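Local coordinates for protein HI1317 (PDB 1JOV) that probably interconverts the alpha and beta anomers of D-glucose 6-phosphate, as a member of the glucose-6-phosphate 1-epimerase family, at residues H106-F112 with K124-T130; K132-T138 with S261-S267. All blocks are in the same frame, centred on the assembly; numbering follows the deposited sequence.

From the N terminus, the chain first meets itself in contact 1, where strand 107-115 turns back through a short connection into strand 121-129 and closes an antiparallel beta hairpin. A second tight turn leads straight into strand 133-139, so contact 1 is complete before contact 2 opens; the two stand in series and neither encloses the other. Contact 2 closes a far longer loop of 122 residues, bringing the last strand, 261-268, beside 133-139. Because 121-129 and 133-139 are themselves neighbours, with V128 O and H134 N 2.8 Å apart in a probable hydrogen bond, both contacts belong to one antiparallel sheet of the aldose 1-epimerase-like beta sandwich.

Contact 1 of 2, residues H106-F112 with K124-T130; sequences HKVRLEF and KVSMVFT
Six backbone hydrogen bonds, two for each of the pairs V108-F129, L110-M127 and F112-V125, join strands 107-112 and 124-129 as the arms of an antiparallel beta hairpin. F129 N to V108 O, 2.8 Å, is nearly straight at 173°. The non-hydrogen-bonded pairs R109-V128 and E111-S126 put their side chains on the more polar face, where long charged residues can lie over the sheet and still meet water. R109 runs extended from CG to NE, and its NE donates to E111 OE2 at 2.7 Å, within the guanidinium plane and onto the anti lone pair of the carboxylate. This salt bridge, between alternate residues of one strand, helps fix the rotation of the guanidinium, and S126 CB sits over one of its faces, 3.5 Å from R109 NH2. A small serine suits the place beneath so broad a group. In one of its two modelled conformers K124 reaches the network through water, so this link is not certain: one water donates a hydrogen bond to E111 OE1 and accepts one from K124 NZ, while a second links R109 NH2 and K124 NZ weakly. K107 bends about its CG-CD bond (chi3 -86°), which keeps CG, CD and CE all against V128 CG1, so that lysine supplies methylenes as well as a charge.

The opposite face, with V108, L110, F112, V125, M127 and F129, is buried as one layer of the sandwich core; I35 of strand 31-36 touches L110, F112 and M127, and the F129 ring meets W45. Flexible leucine and methionine fit between the two phenylalanines: L110 CD1 reaches F129 CE2, and M127 crosses F112 at about a right angle in an oblique Met-aromatic contact, SD lying 4.0 Å from F112 CE2.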
loop_
_atom_site.group_PDB
_atom_site.type_symbol
_atom_site.label_atom_id
_atom_site.label_comp_id
_atom_site.label_asym_id
_atom_site.label_seq_id
_atom_site.Cartn_x
_atom_site.Cartn_y
_atom_site.Cartn_z
ATOM N N HIS A 106 -7.653 -19.573 -11.286
ATOM C CA HIS A 106 -6.896 -18.397 -11.743
ATOM C C HIS A 106 -7.013 -17.197 -10.832
ATOM O O HIS A 106 -6.769 -16.098 -11.287
ATOM C CB HIS A 106 -7.350 -17.934 -13.136
ATOM C CG HIS A 106 -7.107 -18.945 -14.200
ATOM N ND1 HIS A 106 -5.842 -19.271 -14.633
ATOM C CD2 HIS A 106 -7.960 -19.740 -14.876
ATOM C CE1 HIS A 106 -5.930 -20.209 -15.559
ATOM N NE2 HIS A 106 -7.204 -20.511 -15.722
ATOM N N LYS A 107 -7.440 -17.394 -9.604
ATOM C CA LYS A 107 -7.734 -16.216 -8.774
ATOM C C LYS A 107 -7.843 -16.540 -7.297
ATOM O O LYS A 107 -8.332 -17.611 -6.888
ATOM C CB LYS A 107 -9.049 -15.619 -9.234
ATOM C CG LYS A 107 -9.515 -14.395 -8.451
ATOM C CD LYS A 107 -11.023 -14.154 -8.602
ATOM C CE LYS A 107 -11.309 -13.336 -9.845
ATOM N NZ LYS A 107 -12.776 -12.985 -9.976
ATOM N N VAL A 108 -7.427 -15.574 -6.527
ATOM C CA VAL A 108 -7.506 -15.748 -5.095
ATOM C C VAL A 108 -8.087 -14.514 -4.466
ATOM O O VAL A 108 -7.639 -13.405 -4.740
ATOM C CB VAL A 108 -6.136 -16.043 -4.501
ATOM C CG1 VAL A 108 -6.200 -16.200 -2.994
ATOM C CG2 VAL A 108 -5.565 -17.314 -5.127
ATOM N N ARG A 109 -9.071 -14.729 -3.615
ATOM C CA ARG A 109 -9.681 -13.554 -2.932
ATOM C C ARG A 109 -9.527 -13.674 -1.433
ATOM O O ARG A 109 -9.947 -14.659 -0.888
ATOM C CB ARG A 109 -11.177 -13.449 -3.258
ATOM C CG ARG A 109 -11.805 -12.132 -2.644
ATOM C CD ARG A 109 -13.364 -11.970 -3.002
ATOM N NE ARG A 109 -13.902 -10.717 -2.392
ATOM C CZ ARG A 109 -14.047 -9.547 -3.011
ATOM N NH1 ARG A 109 -13.813 -9.448 -4.333
ATOM N NH2 ARG A 109 -14.511 -8.492 -2.309
ATOM N N LEU A 110 -8.925 -12.659 -0.734
ATOM C CA LEU A 110 -8.843 -12.667 0.741
ATOM C C LEU A 110 -9.601 -11.427 1.219
ATOM O O LEU A 110 -9.504 -10.354 0.544
ATOM C CB LEU A 110 -7.371 -12.412 1.119
ATOM C CG LEU A 110 -6.398 -13.511 0.597
ATOM C CD1 LEU A 110 -4.980 -13.110 1.211
ATOM C CD2 LEU A 110 -6.830 -14.925 0.943
ATOM N N GLU A 111 -10.319 -11.571 2.327
ATOM C CA GLU A 111 -11.065 -10.417 2.922
ATOM C C GLU A 111 -10.622 -10.322 4.351
ATOM O O GLU A 111 -10.469 -11.332 5.008
ATOM C CB GLU A 111 -12.614 -10.555 2.897
ATOM C CG GLU A 111 -13.035 -10.610 1.416
ATOM C CD GLU A 111 -14.556 -10.665 1.254
ATOM O OE1 GLU A 111 -15.283 -10.516 2.274
ATOM O OE2 GLU A 111 -15.023 -10.869 0.105
ATOM N N PHE A 112 -10.403 -9.114 4.800
ATOM C CA PHE A 112 -9.981 -8.800 6.161
ATOM C C PHE A 112 -10.978 -7.867 6.765
ATOM O O PHE A 112 -11.553 -7.038 6.070
ATOM C CB PHE A 112 -8.591 -8.144 6.108
ATOM C CG PHE A 112 -7.577 -9.073 5.507
ATOM C CD1 PHE A 112 -6.943 -9.995 6.305
ATOM C CD2 PHE A 112 -7.289 -9.038 4.136
ATOM C CE1 PHE A 112 -6.010 -10.841 5.775
ATOM C CE2 PHE A 112 -6.342 -9.904 3.603
ATOM C CZ PHE A 112 -5.708 -10.799 4.422
ATOM N N LYS A 124 -13.264 -2.801 6.181
ATOM C CA LYS A 124 -12.999 -4.053 5.498
ATOM C C LYS A 124 -11.850 -3.868 4.487
ATOM O O LYS A 124 -11.685 -2.766 3.973
ATOM C CB LYS A 124 -14.275 -4.538 4.815
ATOM C CG LYS A 124 -14.186 -5.903 4.134
ATOM C CD LYS A 124 -15.561 -6.436 3.797
ATOM C CE LYS A 124 -16.310 -5.529 2.827
ATOM N NZ LYS A 124 -17.552 -6.164 2.314
ATOM N N VAL A 125 -11.088 -4.876 4.176
ATOM C CA VAL A 125 -10.150 -4.795 3.046
ATOM C C VAL A 125 -10.306 -6.069 2.261
ATOM O O VAL A 125 -10.303 -7.170 2.829
ATOM C CB VAL A 125 -8.670 -4.662 3.475
ATOM C CG1 VAL A 125 -7.754 -4.955 2.307
ATOM C CG2 VAL A 125 -8.395 -3.270 4.037
ATOM N N SER A 126 -10.432 -5.932 0.936
ATOM C CA SER A 126 -10.392 -7.142 0.135
ATOM C C SER A 126 -9.181 -7.085 -0.779
ATOM O O SER A 126 -8.779 -6.045 -1.257
ATOM C CB SER A 126 -11.628 -7.310 -0.822
ATOM O OG SER A 126 -11.728 -6.222 -1.723
ATOM N N MET A 127 -8.653 -8.248 -1.111
ATOM C CA MET A 127 -7.534 -8.323 -2.019
ATOM C C MET A 127 -7.806 -9.448 -3.017
ATOM O O MET A 127 -8.110 -10.527 -2.584
ATOM C CB MET A 127 -6.221 -8.649 -1.278
ATOM C CG MET A 127 -5.932 -7.581 -0.171
ATOM S SD MET A 127 -4.374 -8.068 0.685
ATOM C CE MET A 127 -4.386 -6.831 2.015
ATOM N N VAL A 128 -7.737 -9.167 -4.317
ATOM C CA VAL A 128 -8.005 -10.131 -5.350
ATOM C C VAL A 128 -6.718 -10.272 -6.185
ATOM O O VAL A 128 -6.243 -9.309 -6.770
ATOM C CB VAL A 128 -9.202 -9.723 -6.264
ATOM C CG1 VAL A 128 -9.484 -10.820 -7.288
ATOM C CG2 VAL A 128 -10.438 -9.425 -5.435
ATOM N N PHE A 129 -6.176 -11.486 -6.207
ATOM C CA PHE A 129 -4.947 -11.811 -6.928
ATOM C C PHE A 129 -5.183 -12.661 -8.190
ATOM O O PHE A 129 -5.708 -13.778 -8.122
ATOM C CB PHE A 129 -3.994 -12.619 -6.009
ATOM C CG PHE A 129 -3.680 -11.927 -4.694
ATOM C CD1 PHE A 129 -2.604 -11.048 -4.616
ATOM C CD2 PHE A 129 -4.431 -12.127 -3.547
ATOM C CE1 PHE A 129 -2.263 -10.391 -3.461
ATOM C CE2 PHE A 129 -4.093 -11.488 -2.372
ATOM C CZ PHE A 129 -3.008 -10.604 -2.299
ATOM N N THR A 130 -4.777 -12.096 -9.300
ATOM C CA THR A 130 -4.813 -12.724 -10.631
ATOM C C THR A 130 -3.428 -12.386 -11.199
ATOM O O THR A 130 -2.398 -12.482 -10.518
ATOM C CB THR A 130 -5.941 -12.074 -11.496
ATOM O OG1 THR A 130 -5.793 -10.629 -11.549
ATOM C CG2 THR A 130 -7.309 -12.398 -10.919
HETATM O O HOH W 1 -15.733 -7.311 -0.331
HETATM O O HOH W 2 -17.473 -8.803 2.080
#

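Contact 2 of 2, residues K132-T138 with S261-S267; sequences KCHLTFT and SLSVEIS
V264 O is met by three groups of the partner strand: L135 N donates to it at 3.0 Å, nearly along the C=O axis, while H134 brings up its CA-H and, at the ring edge, CD2. NE2 of the same ring and S263 OG lie 3.1 Å apart in a hydrogen bond in the imidazole plane, and either atom could be the donor. The bond runs diagonally, since H134 stands across from E265 and S263 from T136. With CG anti to the backbone N (chi1 -169°), the ring slants across to the neighbouring strand and reaches S263 with NE2; E265 CB packs over one ring face toward the rim. K132 NZ and E265 OE2 form a longer, weak salt bridge of 3.4 Å, the extended lysine running alongside S267 with CG 3.6 Å from S267 CB.

Beneath these groups the antiparallel backbones are laced by six hydrogen bonds, two at each of C133-I266, L135-V264 and F137-L262. C133 N to I266 O is the shortest at 2.8 Å. Small hydroxyl residues suit the non-hydrogen-bonded pairs T136-S263 and T138-S261, where the chains draw close, the CA atoms of T136 and S263 being 4.1 Å apart. The methyl of T136 meets S261, CG2 to CB 3.7 Å, while its OG1 lies against S263 CB.

The other face is apolar. F137 crosses L262 obliquely, with L262 CD2 3.6 Å from F137 CD2; beta-branched V264 stands across from L135 and I266 across from C133. L149 of strand 145-154 packs against L135, F137 and V264 from the facing sheet, the same strand that carries H150, a predicted active-site residue. Within their own sheet, strands 133-139 and 261-268 occupy the middle, flanked by 121-129 beside the first and 211-218 beside the second.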
loop_
_atom_site.group_PDB
_atom_site.type_symbol
_atom_site.label_atom_id
_atom_site.label_comp_id
_atom_site.label_asym_id
_atom_site.label_seq_id
_atom_site.Cartn_x
_atom_site.Cartn_y
_atom_site.Cartn_z
ATOM N N LYS A 132 -3.073 -9.477 -11.813
ATOM C CA LYS A 132 -3.064 -8.129 -11.267
ATOM C C LYS A 132 -3.375 -8.254 -9.760
ATOM O O LYS A 132 -3.716 -9.340 -9.289
ATOM C CB LYS A 132 -4.037 -7.234 -12.040
ATOM C CG LYS A 132 -3.937 -7.309 -13.559
ATOM C CD LYS A 132 -4.795 -6.228 -14.228
ATOM C CE LYS A 132 -4.347 -5.956 -15.658
ATOM N NZ LYS A 132 -5.316 -5.093 -16.393
ATOM N N CYS A 133 -3.275 -7.142 -8.982
ATOM C CA CYS A 133 -3.627 -7.156 -7.545
ATOM C C CYS A 133 -4.680 -6.088 -7.282
ATOM O O CYS A 133 -4.391 -4.899 -7.378
ATOM C CB CYS A 133 -2.406 -6.950 -6.654
ATOM S SG CYS A 133 -2.788 -6.737 -4.889
ATOM N N HIS A 134 -5.918 -6.524 -6.950
ATOM C CA HIS A 134 -6.884 -5.452 -6.731
ATOM C C HIS A 134 -7.180 -5.340 -5.226
ATOM O O HIS A 134 -7.774 -6.252 -4.648
ATOM C CB HIS A 134 -8.170 -5.763 -7.527
ATOM C CG HIS A 134 -9.124 -4.602 -7.584
ATOM N ND1 HIS A 134 -10.316 -4.645 -8.283
ATOM C CD2 HIS A 134 -9.057 -3.369 -7.032
ATOM C CE1 HIS A 134 -10.940 -3.490 -8.160
ATOM N NE2 HIS A 134 -10.203 -2.690 -7.405
ATOM N N LEU A 135 -6.787 -4.270 -4.584
ATOM C CA LEU A 135 -6.957 -4.064 -3.172
ATOM C C LEU A 135 -7.999 -2.952 -2.907
ATOM O O LEU A 135 -7.821 -1.840 -3.401
ATOM C CB LEU A 135 -5.608 -3.634 -2.660
ATOM C CG LEU A 135 -5.428 -3.570 -1.183
ATOM C CD1 LEU A 135 -3.959 -3.692 -0.831
ATOM C CD2 LEU A 135 -6.009 -2.293 -0.626
ATOM N N THR A 136 -9.033 -3.246 -2.173
ATOM C CA THR A 136 -10.109 -2.270 -1.908
ATOM C C THR A 136 -10.287 -2.097 -0.420
ATOM O O THR A 136 -10.263 -3.094 0.304
ATOM C CB THR A 136 -11.450 -2.790 -2.445
ATOM O OG1 THR A 136 -11.348 -2.960 -3.853
ATOM C CG2 THR A 136 -12.564 -1.813 -2.137
ATOM N N PHE A 137 -10.432 -0.872 0.027
ATOM C CA PHE A 137 -10.682 -0.565 1.414
ATOM C C PHE A 137 -12.090 0.032 1.539
ATOM O O PHE A 137 -12.419 0.906 0.751
ATOM C CB PHE A 137 -9.664 0.469 1.997
ATOM C CG PHE A 137 -10.015 1.045 3.348
ATOM C CD1 PHE A 137 -9.606 0.409 4.505
ATOM C CD2 PHE A 137 -10.792 2.195 3.494
ATOM C CE1 PHE A 137 -9.954 0.895 5.777
ATOM C CE2 PHE A 137 -11.151 2.698 4.742
ATOM C CZ PHE A 137 -10.734 2.051 5.906
ATOM N N THR A 138 -12.921 -0.405 2.500
ATOM C CA THR A 138 -14.250 0.173 2.714
ATOM C C THR A 138 -14.347 0.555 4.145
ATOM O O THR A 138 -14.023 -0.224 5.077
ATOM C CB THR A 138 -15.376 -0.872 2.439
ATOM O OG1 THR A 138 -15.157 -1.411 1.103
ATOM C CG2 THR A 138 -16.781 -0.140 2.471
ATOM N N SER A 261 -16.052 2.938 -0.729
ATOM C CA SER A 261 -14.745 2.349 -0.809
ATOM C C SER A 261 -13.762 3.103 -1.677
ATOM O O SER A 261 -14.161 4.034 -2.441
ATOM C CB SER A 261 -14.894 0.929 -1.324
ATOM O OG SER A 261 -15.473 1.038 -2.587
ATOM N N LEU A 262 -12.489 2.724 -1.616
ATOM C CA LEU A 262 -11.525 3.258 -2.517
ATOM C C LEU A 262 -10.621 2.074 -2.813
ATOM O O LEU A 262 -10.384 1.228 -1.950
ATOM C CB LEU A 262 -10.829 4.498 -1.964
ATOM C CG LEU A 262 -9.601 4.309 -1.054
ATOM C CD1 LEU A 262 -8.843 5.617 -0.899
ATOM C CD2 LEU A 262 -10.023 3.779 0.317
ATOM N N SER A 263 -10.122 1.988 -4.047
ATOM C CA SER A 263 -9.281 0.872 -4.344
ATOM C C SER A 263 -8.255 1.168 -5.392
ATOM O O SER A 263 -8.275 2.232 -6.011
ATOM C CB SER A 263 -10.126 -0.299 -4.826
ATOM O OG SER A 263 -10.755 -0.005 -6.062
ATOM N N VAL A 264 -7.362 0.201 -5.594
ATOM C CA VAL A 264 -6.323 0.278 -6.623
ATOM C C VAL A 264 -6.111 -1.103 -7.217
ATOM O O VAL A 264 -6.150 -2.139 -6.534
ATOM C CB VAL A 264 -4.993 0.857 -6.085
ATOM C CG1 VAL A 264 -4.390 -0.069 -5.047
ATOM C CG2 VAL A 264 -4.015 1.122 -7.230
ATOM N N GLU A 265 -5.902 -1.066 -8.483
ATOM C CA GLU A 265 -5.578 -2.272 -9.227
ATOM C C GLU A 265 -4.149 -2.103 -9.768
ATOM O O GLU A 265 -3.850 -1.181 -10.528
ATOM C CB GLU A 265 -6.556 -2.480 -10.430
ATOM C CG GLU A 265 -6.297 -3.745 -11.209
ATOM C CD GLU A 265 -7.141 -3.861 -12.519
ATOM O OE1 GLU A 265 -8.307 -4.305 -12.423
ATOM O OE2 GLU A 265 -6.607 -3.522 -13.613
ATOM N N ILE A 266 -3.255 -2.973 -9.317
ATOM C CA ILE A 266 -1.820 -3.018 -9.664
ATOM C C ILE A 266 -1.485 -4.128 -10.673
ATOM O O ILE A 266 -1.951 -5.267 -10.543
ATOM C CB ILE A 266 -0.975 -3.213 -8.371
ATOM C CG1 ILE A 266 -1.589 -2.432 -7.203
ATOM C CG2 ILE A 266 0.460 -2.773 -8.613
ATOM C CD1 ILE A 266 -0.648 -2.245 -6.036
ATOM N N SER A 267 -0.662 -3.793 -11.678
ATOM C CA SER A 267 -0.305 -4.800 -12.680
ATOM C C SER A 267 1.052 -4.403 -13.256
ATOM O O SER A 267 1.534 -3.260 -13.047
ATOM C CB SER A 267 -1.359 -4.780 -13.791
ATOM O OG SER A 267 -1.281 -3.499 -14.344
#